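Local coordinates for protein KmHsv2 (Kluyveromyces marxianus, PDB 3VU4) that probably binds phosphoinositides at membranes as a seven-bladed beta-propeller of the PROPPIN family related to Atg18, with a role in protein transport, at residues A[117-122]-A[136-141]; A[105-110]-A[142-147]; A[148-153]-A[162-167]; A[156-161]-A[195-200]. All blocks are in the same frame, centred on the assembly; numbering follows the deposited sequence.

Contact 1 (A[117-122]-A[136-141])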
loop_
_atom_site.group_PDB
_atom_site.type_symbol
_atom_site.label_atom_id
_atom_site.label_comp_id
_atom_site.label_asym_id
_atom_site.label_seq_id
_atom_site.Cartn_x
_atom_site.Cartn_y
_atom_site.Cartn_z
ATOM N N TYR A 117 -8.208 -8.512 -13.830
ATOM C CA TYR A 117 -8.559 -7.868 -15.078
ATOM C C TYR A 117 -10.058 -7.971 -15.160
ATOM O O TYR A 117 -10.626 -8.988 -14.775
ATOM C CB TYR A 117 -7.923 -8.609 -16.257
ATOM C CG TYR A 117 -8.059 -10.113 -16.170
ATOM C CD1 TYR A 117 -7.247 -10.859 -15.307
ATOM C CD2 TYR A 117 -9.007 -10.790 -16.934
ATOM C CE1 TYR A 117 -7.377 -12.245 -15.208
ATOM C CE2 TYR A 117 -9.147 -12.180 -16.844
ATOM C CZ TYR A 117 -8.330 -12.899 -15.978
ATOM O OH TYR A 117 -8.480 -14.262 -15.873
ATOM N N GLY A 118 -10.706 -6.936 -15.668
ATOM C CA GLY A 118 -12.151 -6.983 -15.735
ATOM C C GLY A 118 -12.635 -7.210 -14.319
ATOM O O GLY A 118 -12.253 -6.468 -13.407
ATOM N N ASP A 119 -13.451 -8.238 -14.116
ATOM C CA ASP A 119 -13.946 -8.526 -12.778
ATOM C C ASP A 119 -13.515 -9.913 -12.327
ATOM O O ASP A 119 -14.255 -10.624 -11.646
ATOM C CB ASP A 119 -15.470 -8.387 -12.725
ATOM C CG ASP A 119 -16.177 -9.367 -13.622
ATOM O OD1 ASP A 119 -15.490 -10.092 -14.378
ATOM O OD2 ASP A 119 -17.426 -9.406 -13.571
ATOM N N VAL A 120 -12.288 -10.271 -12.690
ATOM C CA VAL A 120 -11.725 -11.566 -12.347
ATOM C C VAL A 120 -10.335 -11.446 -11.711
ATOM O O VAL A 120 -9.566 -10.539 -12.033
ATOM C CB VAL A 120 -11.596 -12.442 -13.619
ATOM C CG1 VAL A 120 -10.975 -13.788 -13.277
ATOM C CG2 VAL A 120 -12.958 -12.619 -14.267
ATOM N N ILE A 121 -10.020 -12.359 -10.798
ATOM C CA ILE A 121 -8.700 -12.388 -10.188
ATOM C C ILE A 121 -8.148 -13.772 -10.497
ATOM O O ILE A 121 -8.810 -14.776 -10.227
ATOM C CB ILE A 121 -8.741 -12.219 -8.655
ATOM C CG1 ILE A 121 -9.350 -10.867 -8.283
ATOM C CG2 ILE A 121 -7.328 -12.328 -8.093
ATOM C CD1 ILE A 121 -9.405 -10.607 -6.796
ATOM N N SER A 122 -6.956 -13.834 -11.080
ATOM C CA SER A 122 -6.337 -15.118 -11.409
ATOM C C SER A 122 -5.011 -15.286 -10.694
ATOM O O SER A 122 -4.190 -14.373 -10.649
ATOM C CB SER A 122 -6.111 -15.255 -12.921
ATOM O OG SER A 122 -7.332 -15.464 -13.611
ATOM N N ASP A 136 -10.479 -19.255 -11.003
ATOM C CA ASP A 136 -10.584 -17.806 -11.082
ATOM C C ASP A 136 -11.647 -17.325 -10.112
ATOM O O ASP A 136 -12.641 -18.014 -9.870
ATOM C CB ASP A 136 -10.936 -17.366 -12.500
ATOM C CG ASP A 136 -9.740 -17.397 -13.419
ATOM O OD1 ASP A 136 -8.632 -17.698 -12.918
ATOM O OD2 ASP A 136 -9.905 -17.118 -14.630
ATOM N N ILE A 137 -11.417 -16.142 -9.554
ATOM C CA ILE A 137 -12.324 -15.526 -8.595
ATOM C C ILE A 137 -12.950 -14.264 -9.194
ATOM O O ILE A 137 -12.327 -13.561 -9.995
ATOM C CB ILE A 137 -11.550 -15.172 -7.307
ATOM C CG1 ILE A 137 -11.077 -16.464 -6.639
ATOM C CG2 ILE A 137 -12.412 -14.349 -6.364
ATOM C CD1 ILE A 137 -10.013 -16.271 -5.574
ATOM N N ARG A 138 -14.193 -13.990 -8.820
ATOM C CA ARG A 138 -14.892 -12.806 -9.300
ATOM C C ARG A 138 -14.952 -11.782 -8.170
ATOM O O ARG A 138 -15.427 -12.081 -7.074
ATOM C CB ARG A 138 -16.304 -13.183 -9.758
ATOM C CG ARG A 138 -16.311 -14.149 -10.932
ATOM C CD ARG A 138 -15.826 -13.474 -12.216
ATOM N NE ARG A 138 -16.912 -12.754 -12.877
ATOM C CZ ARG A 138 -17.449 -13.120 -14.036
ATOM N NH1 ARG A 138 -18.443 -12.410 -14.558
ATOM N NH2 ARG A 138 -16.981 -14.188 -14.678
ATOM N N PHE A 139 -14.459 -10.578 -8.430
ATOM C CA PHE A 139 -14.463 -9.539 -7.417
ATOM C C PHE A 139 -15.108 -8.256 -7.955
ATOM O O PHE A 139 -15.460 -8.185 -9.129
ATOM C CB PHE A 139 -13.027 -9.287 -6.945
ATOM C CG PHE A 139 -12.193 -8.493 -7.906
ATOM C CD1 PHE A 139 -12.197 -8.787 -9.268
ATOM C CD2 PHE A 139 -11.393 -7.452 -7.444
ATOM C CE1 PHE A 139 -11.414 -8.051 -10.158
ATOM C CE2 PHE A 139 -10.602 -6.705 -8.328
ATOM C CZ PHE A 139 -10.613 -7.007 -9.686
ATOM N N GLY A 140 -15.259 -7.249 -7.097
ATOM C CA GLY A 140 -15.890 -6.010 -7.515
ATOM C C GLY A 140 -14.981 -4.818 -7.743
ATOM O O GLY A 140 -15.425 -3.685 -7.622
ATOM N N GLY A 141 -13.712 -5.053 -8.060
ATOM C CA GLY A 141 -12.814 -3.938 -8.306
ATOM C C GLY A 141 -11.673 -3.719 -7.326
ATOM O O GLY A 141 -10.633 -3.171 -7.694
#

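Contact 2 (A[105-110]-A[142-147]). With SO4 (sulfate ion), chain I; SO4 (sulfate ion), chain J.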
loop_
_atom_site.group_PDB
_atom_site.type_symbol
_atom_site.label_atom_id
_atom_site.label_comp_id
_atom_site.label_asym_id
_atom_site.label_seq_id
_atom_site.Cartn_x
_atom_site.Cartn_y
_atom_site.Cartn_z
ATOM N N ASP A 105 -4.910 -5.033 -11.293
ATOM C CA ASP A 105 -4.037 -5.260 -10.148
ATOM C C ASP A 105 -3.023 -6.358 -10.468
ATOM O O ASP A 105 -3.293 -7.247 -11.276
ATOM C CB ASP A 105 -4.872 -5.655 -8.932
ATOM C CG ASP A 105 -5.858 -4.575 -8.531
ATOM O OD1 ASP A 105 -5.402 -3.493 -8.080
ATOM O OD2 ASP A 105 -7.082 -4.808 -8.673
ATOM N N LEU A 106 -1.859 -6.289 -9.829
ATOM C CA LEU A 106 -0.796 -7.264 -10.041
ATOM C C LEU A 106 0.058 -7.414 -8.783
ATOM O O LEU A 106 0.667 -6.446 -8.321
ATOM C CB LEU A 106 0.084 -6.826 -11.210
ATOM C CG LEU A 106 1.234 -7.766 -11.573
ATOM C CD1 LEU A 106 0.669 -9.138 -11.888
ATOM C CD2 LEU A 106 2.008 -7.222 -12.760
ATOM N N PHE A 107 0.103 -8.632 -8.240
ATOM C CA PHE A 107 0.873 -8.920 -7.027
ATOM C C PHE A 107 1.821 -10.104 -7.218
ATOM O O PHE A 107 1.538 -11.025 -7.981
ATOM C CB PHE A 107 -0.083 -9.219 -5.876
ATOM C CG PHE A 107 -1.022 -8.097 -5.562
ATOM C CD1 PHE A 107 -0.588 -6.987 -4.847
ATOM C CD2 PHE A 107 -2.348 -8.151 -5.969
ATOM C CE1 PHE A 107 -1.466 -5.944 -4.537
ATOM C CE2 PHE A 107 -3.236 -7.109 -5.663
ATOM C CZ PHE A 107 -2.789 -6.006 -4.945
ATOM N N LEU A 108 2.940 -10.083 -6.504
ATOM C CA LEU A 108 3.939 -11.142 -6.606
ATOM C C LEU A 108 4.428 -11.661 -5.253
ATOM O O LEU A 108 4.583 -10.901 -4.297
ATOM C CB LEU A 108 5.153 -10.632 -7.388
ATOM C CG LEU A 108 4.941 -10.062 -8.790
ATOM C CD1 LEU A 108 6.178 -9.283 -9.211
ATOM C CD2 LEU A 108 4.651 -11.185 -9.763
ATOM N N SER A 109 4.669 -12.968 -5.187
ATOM C CA SER A 109 5.198 -13.618 -3.990
ATOM C C SER A 109 6.072 -14.746 -4.526
ATOM O O SER A 109 5.943 -15.113 -5.694
ATOM C CB SER A 109 4.075 -14.170 -3.105
ATOM O OG SER A 109 3.496 -15.338 -3.647
ATOM N N ARG A 110 6.965 -15.291 -3.706
ATOM C CA ARG A 110 7.839 -16.364 -4.181
ATOM C C ARG A 110 7.022 -17.564 -4.658
ATOM O O ARG A 110 7.541 -18.450 -5.332
ATOM C CB ARG A 110 8.810 -16.806 -3.076
ATOM C CG ARG A 110 9.785 -15.723 -2.593
ATOM C CD ARG A 110 10.600 -16.199 -1.382
ATOM N NE ARG A 110 11.409 -15.137 -0.779
ATOM C CZ ARG A 110 12.506 -14.618 -1.325
ATOM N NH1 ARG A 110 12.940 -15.060 -2.500
ATOM N NH2 ARG A 110 13.169 -13.653 -0.697
ATOM N N VAL A 142 -11.851 -4.140 -6.080
ATOM C CA VAL A 142 -10.810 -3.962 -5.077
ATOM C C VAL A 142 -10.170 -5.276 -4.642
ATOM O O VAL A 142 -10.857 -6.255 -4.363
ATOM C CB VAL A 142 -11.377 -3.279 -3.820
ATOM C CG1 VAL A 142 -10.266 -3.027 -2.817
ATOM C CG2 VAL A 142 -12.078 -1.982 -4.204
ATOM N N CYS A 143 -8.849 -5.307 -4.580
ATOM C CA CYS A 143 -8.187 -6.510 -4.121
ATOM C C CYS A 143 -6.747 -6.247 -3.734
ATOM O O CYS A 143 -6.037 -5.489 -4.386
ATOM C CB CYS A 143 -8.260 -7.608 -5.184
ATOM S SG CYS A 143 -6.961 -7.582 -6.406
ATOM N N GLU A 144 -6.328 -6.863 -2.645
ATOM C CA GLU A 144 -4.969 -6.706 -2.183
ATOM C C GLU A 144 -4.449 -8.084 -1.822
ATOM O O GLU A 144 -5.194 -8.949 -1.363
ATOM C CB GLU A 144 -4.901 -5.800 -0.951
ATOM C CG GLU A 144 -3.555 -5.093 -0.810
ATOM C CD GLU A 144 -3.099 -4.959 0.626
ATOM O OE1 GLU A 144 -3.958 -4.791 1.511
ATOM O OE2 GLU A 144 -1.876 -5.009 0.871
ATOM N N PHE A 145 -3.166 -8.294 -2.058
ATOM C CA PHE A 145 -2.555 -9.560 -1.732
ATOM C C PHE A 145 -1.254 -9.279 -1.025
ATOM O O PHE A 145 -0.423 -8.525 -1.521
ATOM C CB PHE A 145 -2.268 -10.379 -2.982
ATOM C CG PHE A 145 -1.571 -11.665 -2.690
ATOM C CD1 PHE A 145 -2.240 -12.694 -2.035
ATOM C CD2 PHE A 145 -0.226 -11.829 -3.003
ATOM C CE1 PHE A 145 -1.579 -13.875 -1.690
ATOM C CE2 PHE A 145 0.446 -13.004 -2.664
ATOM C CZ PHE A 145 -0.234 -14.029 -2.004
ATOM N N SER A 146 -1.079 -9.879 0.141
ATOM C CA SER A 146 0.151 -9.676 0.888
ATOM C C SER A 146 0.325 -10.758 1.921
ATOM O O SER A 146 -0.641 -11.176 2.563
ATOM C CB SER A 146 0.144 -8.311 1.586
ATOM O OG SER A 146 1.284 -8.159 2.416
ATOM N N ASN A 147 1.562 -11.223 2.061
ATOM C CA ASN A 147 1.882 -12.233 3.053
ATOM C C ASN A 147 0.930 -13.438 2.980
ATOM O O ASN A 147 0.334 -13.825 3.984
ATOM C CB ASN A 147 1.789 -11.578 4.422
ATOM C CG ASN A 147 2.674 -12.225 5.431
ATOM O OD1 ASN A 147 3.697 -11.664 5.810
ATOM N ND2 ASN A 147 2.297 -13.417 5.877
HETATM S S SO4 I . 6.685 -15.057 -0.097
HETATM O O1 SO4 I . 7.639 -16.166 -0.277
HETATM O O2 SO4 I . 6.973 -14.364 1.172
HETATM O O3 SO4 I . 6.821 -14.100 -1.205
HETATM O O4 SO4 I . 5.312 -15.593 -0.073
HETATM S S SO4 J . 4.845 -11.514 0.525
HETATM O O1 SO4 J . 4.381 -12.913 0.606
HETATM O O2 SO4 J . 4.931 -10.931 1.878
HETATM O O3 SO4 J . 6.167 -11.489 -0.104
HETATM O O4 SO4 J . 3.908 -10.728 -0.301
#

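Contact 3 (A[148-153]-A[162-167])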
loop_
_atom_site.group_PDB
_atom_site.type_symbol
_atom_site.label_atom_id
_atom_site.label_comp_id
_atom_site.label_asym_id
_atom_site.label_seq_id
_atom_site.Cartn_x
_atom_site.Cartn_y
_atom_site.Cartn_z
ATOM N N GLY A 148 0.773 -14.008 1.789
ATOM C CA GLY A 148 -0.098 -15.159 1.617
ATOM C C GLY A 148 -1.599 -14.976 1.815
ATOM O O GLY A 148 -2.349 -15.956 1.780
ATOM N N LEU A 149 -2.059 -13.743 2.003
ATOM C CA LEU A 149 -3.481 -13.505 2.211
ATOM C C LEU A 149 -4.095 -12.669 1.079
ATOM O O LEU A 149 -3.537 -11.650 0.674
ATOM C CB LEU A 149 -3.673 -12.805 3.554
ATOM C CG LEU A 149 -4.982 -13.006 4.311
ATOM C CD1 LEU A 149 -5.183 -14.483 4.592
ATOM C CD2 LEU A 149 -4.938 -12.220 5.621
ATOM N N LEU A 150 -5.243 -13.104 0.570
ATOM C CA LEU A 150 -5.917 -12.385 -0.507
ATOM C C LEU A 150 -7.209 -11.753 0.003
ATOM O O LEU A 150 -8.053 -12.435 0.597
ATOM C CB LEU A 150 -6.253 -13.331 -1.664
ATOM C CG LEU A 150 -6.823 -12.711 -2.948
ATOM C CD1 LEU A 150 -5.700 -11.998 -3.719
ATOM C CD2 LEU A 150 -7.451 -13.803 -3.830
ATOM N N VAL A 151 -7.350 -10.448 -0.219
ATOM C CA VAL A 151 -8.547 -9.719 0.190
ATOM C C VAL A 151 -9.137 -9.106 -1.068
ATOM O O VAL A 151 -8.436 -8.429 -1.817
ATOM C CB VAL A 151 -8.222 -8.574 1.183
ATOM C CG1 VAL A 151 -9.501 -7.859 1.581
ATOM C CG2 VAL A 151 -7.527 -9.127 2.416
ATOM N N TYR A 152 -10.416 -9.355 -1.319
ATOM C CA TYR A 152 -11.050 -8.799 -2.504
ATOM C C TYR A 152 -12.494 -8.374 -2.290
ATOM O O TYR A 152 -13.215 -8.929 -1.474
ATOM C CB TYR A 152 -10.969 -9.780 -3.682
ATOM C CG TYR A 152 -11.641 -11.111 -3.455
ATOM C CD1 TYR A 152 -10.957 -12.170 -2.853
ATOM C CD2 TYR A 152 -12.965 -11.314 -3.837
ATOM C CE1 TYR A 152 -11.579 -13.393 -2.641
ATOM C CE2 TYR A 152 -13.596 -12.532 -3.633
ATOM C CZ TYR A 152 -12.899 -13.568 -3.032
ATOM O OH TYR A 152 -13.534 -14.768 -2.807
ATOM N N SER A 153 -12.885 -7.357 -3.038
ATOM C CA SER A 153 -14.222 -6.776 -3.011
ATOM C C SER A 153 -15.235 -7.802 -3.549
ATOM O O SER A 153 -14.937 -8.528 -4.503
ATOM C CB SER A 153 -14.207 -5.530 -3.915
ATOM O OG SER A 153 -15.306 -4.674 -3.692
ATOM N N HIS A 162 -13.866 -10.232 1.024
ATOM C CA HIS A 162 -13.634 -11.641 1.301
ATOM C C HIS A 162 -12.137 -11.798 1.554
ATOM O O HIS A 162 -11.322 -11.266 0.803
ATOM C CB HIS A 162 -14.030 -12.492 0.086
ATOM C CG HIS A 162 -15.484 -12.413 -0.265
ATOM N ND1 HIS A 162 -16.409 -13.334 0.178
ATOM C CD2 HIS A 162 -16.179 -11.503 -0.989
ATOM C CE1 HIS A 162 -17.611 -12.995 -0.258
ATOM N NE2 HIS A 162 -17.499 -11.887 -0.968
ATOM N N ILE A 163 -11.777 -12.512 2.618
ATOM C CA ILE A 163 -10.371 -12.742 2.944
ATOM C C ILE A 163 -10.101 -14.232 2.772
ATOM O O ILE A 163 -10.813 -15.069 3.329
ATOM C CB ILE A 163 -10.050 -12.351 4.410
ATOM C CG1 ILE A 163 -10.392 -10.881 4.643
ATOM C CG2 ILE A 163 -8.571 -12.627 4.716
ATOM C CD1 ILE A 163 -10.222 -10.446 6.082
ATOM N N THR A 164 -9.081 -14.574 2.002
ATOM C CA THR A 164 -8.780 -15.981 1.800
ATOM C C THR A 164 -7.291 -16.262 1.830
ATOM O O THR A 164 -6.492 -15.468 1.339
ATOM C CB THR A 164 -9.383 -16.501 0.466
ATOM O OG1 THR A 164 -9.023 -17.874 0.288
ATOM C CG2 THR A 164 -8.875 -15.701 -0.714
ATOM N N LYS A 165 -6.922 -17.392 2.419
ATOM C CA LYS A 165 -5.521 -17.778 2.518
ATOM C C LYS A 165 -5.090 -18.485 1.243
ATOM O O LYS A 165 -5.860 -19.230 0.646
ATOM C CB LYS A 165 -5.310 -18.711 3.710
ATOM C CG LYS A 165 -5.875 -18.189 5.026
ATOM C CD LYS A 165 -5.752 -19.240 6.128
ATOM C CE LYS A 165 -6.418 -18.788 7.426
ATOM N NZ LYS A 165 -6.413 -19.873 8.453
ATOM N N LEU A 166 -3.859 -18.244 0.821
ATOM C CA LEU A 166 -3.359 -18.886 -0.380
ATOM C C LEU A 166 -2.223 -19.826 -0.006
ATOM O O LEU A 166 -1.076 -19.405 0.175
ATOM C CB LEU A 166 -2.871 -17.840 -1.380
ATOM C CG LEU A 166 -3.553 -17.881 -2.747
ATOM C CD1 LEU A 166 -5.054 -17.743 -2.576
ATOM C CD2 LEU A 166 -3.013 -16.768 -3.617
ATOM N N GLN A 167 -2.563 -21.105 0.127
ATOM C CA GLN A 167 -1.592 -22.135 0.473
ATOM C C GLN A 167 -1.072 -22.804 -0.803
ATOM O O GLN A 167 0.126 -23.082 -0.932
ATOM C CB GLN A 167 -2.240 -23.177 1.403
ATOM C CG GLN A 167 -3.763 -23.033 1.585
ATOM C CD GLN A 167 -4.566 -23.438 0.349
ATOM O OE1 GLN A 167 -4.556 -24.601 -0.061
ATOM N NE2 GLN A 167 -5.267 -22.476 -0.245
#

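Contact 4 (A[156-161]-A[195-200]). With SO4 (sulfate ion), chain E.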
loop_
_atom_site.group_PDB
_atom_site.type_symbol
_atom_site.label_atom_id
_atom_site.label_comp_id
_atom_site.label_asym_id
_atom_site.label_seq_id
_atom_site.Cartn_x
_atom_site.Cartn_y
_atom_site.Cartn_z
ATOM N N PHE A 156 -21.034 -8.306 -6.101
ATOM C CA PHE A 156 -22.351 -7.668 -6.066
ATOM C C PHE A 156 -22.471 -6.584 -5.000
ATOM O O PHE A 156 -23.121 -5.561 -5.218
ATOM C CB PHE A 156 -23.450 -8.721 -5.863
ATOM C CG PHE A 156 -23.500 -9.759 -6.953
ATOM C CD1 PHE A 156 -22.567 -10.793 -6.992
ATOM C CD2 PHE A 156 -24.457 -9.684 -7.963
ATOM C CE1 PHE A 156 -22.582 -11.744 -8.024
ATOM C CE2 PHE A 156 -24.479 -10.623 -8.992
ATOM C CZ PHE A 156 -23.534 -11.658 -9.021
ATOM N N ASN A 157 -21.857 -6.818 -3.844
ATOM C CA ASN A 157 -21.882 -5.856 -2.744
ATOM C C ASN A 157 -20.499 -5.253 -2.697
ATOM O O ASN A 157 -19.578 -5.866 -2.157
ATOM C CB ASN A 157 -22.159 -6.550 -1.413
ATOM C CG ASN A 157 -22.317 -5.562 -0.268
ATOM O OD1 ASN A 157 -21.901 -4.405 -0.368
ATOM N ND2 ASN A 157 -22.912 -6.017 0.829
ATOM N N LEU A 158 -20.358 -4.055 -3.259
ATOM C CA LEU A 158 -19.057 -3.396 -3.322
ATOM C C LEU A 158 -18.538 -2.940 -1.962
ATOM O O LEU A 158 -17.386 -2.522 -1.834
ATOM C CB LEU A 158 -19.107 -2.228 -4.317
ATOM C CG LEU A 158 -19.492 -2.570 -5.773
ATOM C CD1 LEU A 158 -19.447 -1.313 -6.613
ATOM C CD2 LEU A 158 -18.539 -3.615 -6.357
ATOM N N GLY A 159 -19.380 -3.044 -0.940
ATOM C CA GLY A 159 -18.953 -2.661 0.394
ATOM C C GLY A 159 -18.551 -3.875 1.223
ATOM O O GLY A 159 -18.258 -3.750 2.418
ATOM N N GLN A 160 -18.522 -5.044 0.587
ATOM C CA GLN A 160 -18.181 -6.293 1.257
ATOM C C GLN A 160 -16.878 -6.915 0.763
ATOM O O GLN A 160 -16.638 -6.965 -0.436
ATOM C CB GLN A 160 -19.325 -7.291 1.065
ATOM C CG GLN A 160 -19.046 -8.666 1.629
ATOM C CD GLN A 160 -20.164 -9.647 1.348
ATOM O OE1 GLN A 160 -19.929 -10.733 0.821
ATOM N NE2 GLN A 160 -21.386 -9.272 1.698
ATOM N N ILE A 161 -16.033 -7.385 1.681
ATOM C CA ILE A 161 -14.784 -8.021 1.279
ATOM C C ILE A 161 -14.681 -9.468 1.741
ATOM O O ILE A 161 -15.321 -9.879 2.706
ATOM C CB ILE A 161 -13.531 -7.270 1.786
ATOM C CG1 ILE A 161 -13.559 -7.134 3.308
ATOM C CG2 ILE A 161 -13.430 -5.935 1.106
ATOM C CD1 ILE A 161 -12.284 -6.538 3.877
ATOM N N THR A 195 -21.166 0.315 3.764
ATOM C CA THR A 195 -22.446 0.410 3.090
ATOM C C THR A 195 -22.207 0.894 1.667
ATOM O O THR A 195 -22.859 0.454 0.724
ATOM C CB THR A 195 -23.353 1.422 3.788
ATOM O OG1 THR A 195 -23.667 0.942 5.099
ATOM C CG2 THR A 195 -24.632 1.637 2.995
ATOM N N ASN A 196 -21.268 1.812 1.516
ATOM C CA ASN A 196 -20.952 2.341 0.205
ATOM C C ASN A 196 -19.801 1.563 -0.394
ATOM O O ASN A 196 -19.162 0.769 0.293
ATOM C CB ASN A 196 -20.602 3.817 0.320
ATOM C CG ASN A 196 -21.761 4.632 0.826
ATOM O OD1 ASN A 196 -22.854 4.608 0.250
ATOM N ND2 ASN A 196 -21.542 5.356 1.916
ATOM N N PRO A 197 -19.530 1.765 -1.689
ATOM C CA PRO A 197 -18.431 1.041 -2.330
ATOM C C PRO A 197 -17.099 1.286 -1.636
ATOM O O PRO A 197 -16.787 2.415 -1.257
ATOM C CB PRO A 197 -18.448 1.590 -3.758
ATOM C CG PRO A 197 -19.887 1.856 -3.989
ATOM C CD PRO A 197 -20.323 2.506 -2.688
ATOM N N ILE A 198 -16.312 0.229 -1.478
ATOM C CA ILE A 198 -15.010 0.347 -0.849
ATOM C C ILE A 198 -14.013 1.094 -1.736
ATOM O O ILE A 198 -13.894 0.837 -2.944
ATOM C CB ILE A 198 -14.439 -1.044 -0.509
ATOM C CG1 ILE A 198 -15.079 -1.554 0.789
ATOM C CG2 ILE A 198 -12.914 -0.987 -0.398
ATOM C CD1 ILE A 198 -14.708 -2.970 1.132
ATOM N N LYS A 199 -13.292 2.024 -1.117
ATOM C CA LYS A 199 -12.291 2.812 -1.813
ATOM C C LYS A 199 -11.017 1.994 -1.993
ATOM O O LYS A 199 -10.488 1.888 -3.104
ATOM C CB LYS A 199 -11.996 4.088 -1.023
ATOM C CG LYS A 199 -10.945 4.996 -1.656
ATOM C CD LYS A 199 -11.301 5.332 -3.084
ATOM C CE LYS A 199 -10.338 6.344 -3.667
ATOM N NZ LYS A 199 -10.512 6.422 -5.143
ATOM N N MET A 200 -10.529 1.421 -0.896
ATOM C CA MET A 200 -9.322 0.595 -0.918
ATOM C C MET A 200 -9.200 -0.196 0.376
ATOM O O MET A 200 -9.805 0.170 1.385
ATOM C CB MET A 200 -8.076 1.464 -1.070
ATOM C CG MET A 200 -7.873 2.438 0.071
ATOM S SD MET A 200 -6.327 3.342 -0.068
ATOM C CE MET A 200 -6.892 4.735 -0.998
HETATM S S SO4 E . -19.883 3.539 5.159
HETATM O O1 SO4 E . -20.019 2.232 5.831
HETATM O O2 SO4 E . -18.620 4.166 5.591
HETATM O O3 SO4 E . -19.853 3.366 3.694
HETATM O O4 SO4 E . -21.040 4.381 5.514
#

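Contact 1 (A[117-122]-A[136-141])
Ser122 OG is gripped from two directions: it donates to Asp136 OD1 at 2.7 Å and accepts from Tyr117 OH, a relay from Tyr117 through Ser122 to Asp136, just before strand 137-139. The hydroxyl meets OD1 from above the carboxylate plane, while the other carboxylate oxygen, Asp136 OD2, forms a salt bridge with Arg132. Between the strands, Ile121 and Ile137 form a hydrogen-bonded antiparallel pair, with Ile121 N to Ile137 O at 2.7 Å, and Phe139 N reaches Asp119 O at 3.2 Å near the two-residue turn of Gly118 and Asp119. Bends at chi2 and chi3 (-84°) fold Arg138 back across Val120, CD lying against Val120 CG2. There NH1 makes a weak, salt-bridged bond with Asp119 OD2 at 3.3 Å, and Asp119 OD1 lies over one guanidinium face. On the other side of the sheet Ile121 CG1 sits over a face of the Phe139 ring, 3.8 Å from its centroid, in a CH-pi contact, and Gly141 N lies over the rim of the opposite face. Strand 137-139 is an edge strand of its four-stranded sheet, and Ile121, Ile137 and Phe139 all touch Tyr152 of strand 149-154 in the next sheet, while Val114 and Ser116 of strand 112-117 back Ile121.

Contact 2 (A[105-110]-A[142-147])
The Phe107 ring lies flat against the backbone of the facing strand: Phe145 N stands 3.6 Å above its plane, over the centre, and Phe145 CB shares that face in a CH-pi contact. At the ring's edge come Cys143 O, 3.3 Å from Phe107 CZ, and Cys143 SG, 5.2 Å from the Phe107 centroid, a sulfur-aromatic approach. The Phe145 ring does not stack on Phe107; the two side chains slide past each other in opposite directions, and Ser109 CB meets the edge of the Phe145 ring in its plane. An alanine in place of Phe107 would probably open a gap over the Phe145 backbone and take the ring edge away from Cys143 SG. Just past the strand ends Arg110 N donates to a sulfate O3 at 2.8 Å, and Asn147 N reaches another sulfate weakly, both ions probably from the crystallisation liquor. The strand axes approach to 7.4 Å at only 9°, with Phe107 and Phe145 interposed between the sheets, as expected where the first strands of successive blades line up in a beta-propeller.

Contact 3 (A[148-153]-A[162-167])
With chi1 at 60°, Tyr152 has its CG between its own backbone N and carbonyl carbon, which swings the ring across the sheet to His162. The strand pairing puts His162 CB over one face of the Tyr152 ring, 3.8 Å from the centroid, and a chi1 of -63°, with CG anti to the carbonyl carbon, sets the imidazole near parallel to it. The two rings, only 17° from parallel, are nevertheless slid so far that they barely overlap. Thr164 CG2 comes to the tyrosine's edge and also packs alongside Leu150, 3.7 Å from Leu150 CB. On the other side of the sheet the contacts are aliphatic: Ile163 CG2 meets Leu149 CG at 3.6 Å, and Ile163 CG1 runs beside Val151 CG2. Paired backbone bonds hold the register, Leu150 N to Thr164 O and Thr164 N to Leu150 O both at 2.8 Å, with a similar pair joining Tyr152 and His162; Leu166 N to Gly148 O extends the ladder. The imidazole NE2 is hydrogen-bonded to the Asn154 side chain. Strands 149-154 and 161-165 form the middle hairpin of a four-stranded blade, Leu150 touching Phe145 of strand 142-146 and Ile163 touching Val189 and Ile191 of strand 189-191.

Contact 4 (A[156-161]-A[195-200])
Ile161 and Ile198 cross at about a right angle, CG2 of the former meeting CD1 of the latter, where the loop leading into strand 161-165 of one propeller blade meets the first strand of the next. In that loop Asn157 OD1 accepts from Gly159 N at 2.9 Å, an Asx turn within a type I beta turn from Asn157 to Gln160. Leu158 slants across Pro197, Leu158 CB lying 3.9 Å from Pro197 CB. Leu158 O takes the one hydrogen bond between the segments, from Ile198 N at 3.0 Å; the donor stands above the carbonyl plane. Gly159 CA passes Asn196 O at 3.4 Å. Replacing Ile198 by an alanine would probably take away the CD1 that meets Ile161 CG2 and open a gap beside Gly159. A sulfate, probably from the crystallisation liquor, is bound nearby with His194, Ser214 and Arg221 and may mark a phosphoinositide phosphate pocket. Asn196 ND2 bonds it weakly, whereas Thr195 N donates to sulfate O1 and Asn196 N to sulfate O3, each at 3.0 Å.

The four contacts follow one chain through three consecutive blades and illustrate how a propeller is knit together: contacts 1 and 3 pair strands within a blade, while contacts 2 and 4 join one blade to the next. Contacts 2 and 3 lie closest, their centres about 9 Å apart, and share a sheet through probable bonds such as Val142 O to Ser153 N at 2.7 Å. Contact 1 meets contact 3 at the chain's corner, where Gly140 N lies 2.9 Å from Ser153 O. Val142 CG2, 3.6 Å from Ile198 O, carries the packing on to contact 4, about 19 Å from contact 2 between centres, where a sulfate, probably from the crystallisation liquor, may mark a phosphoinositide site.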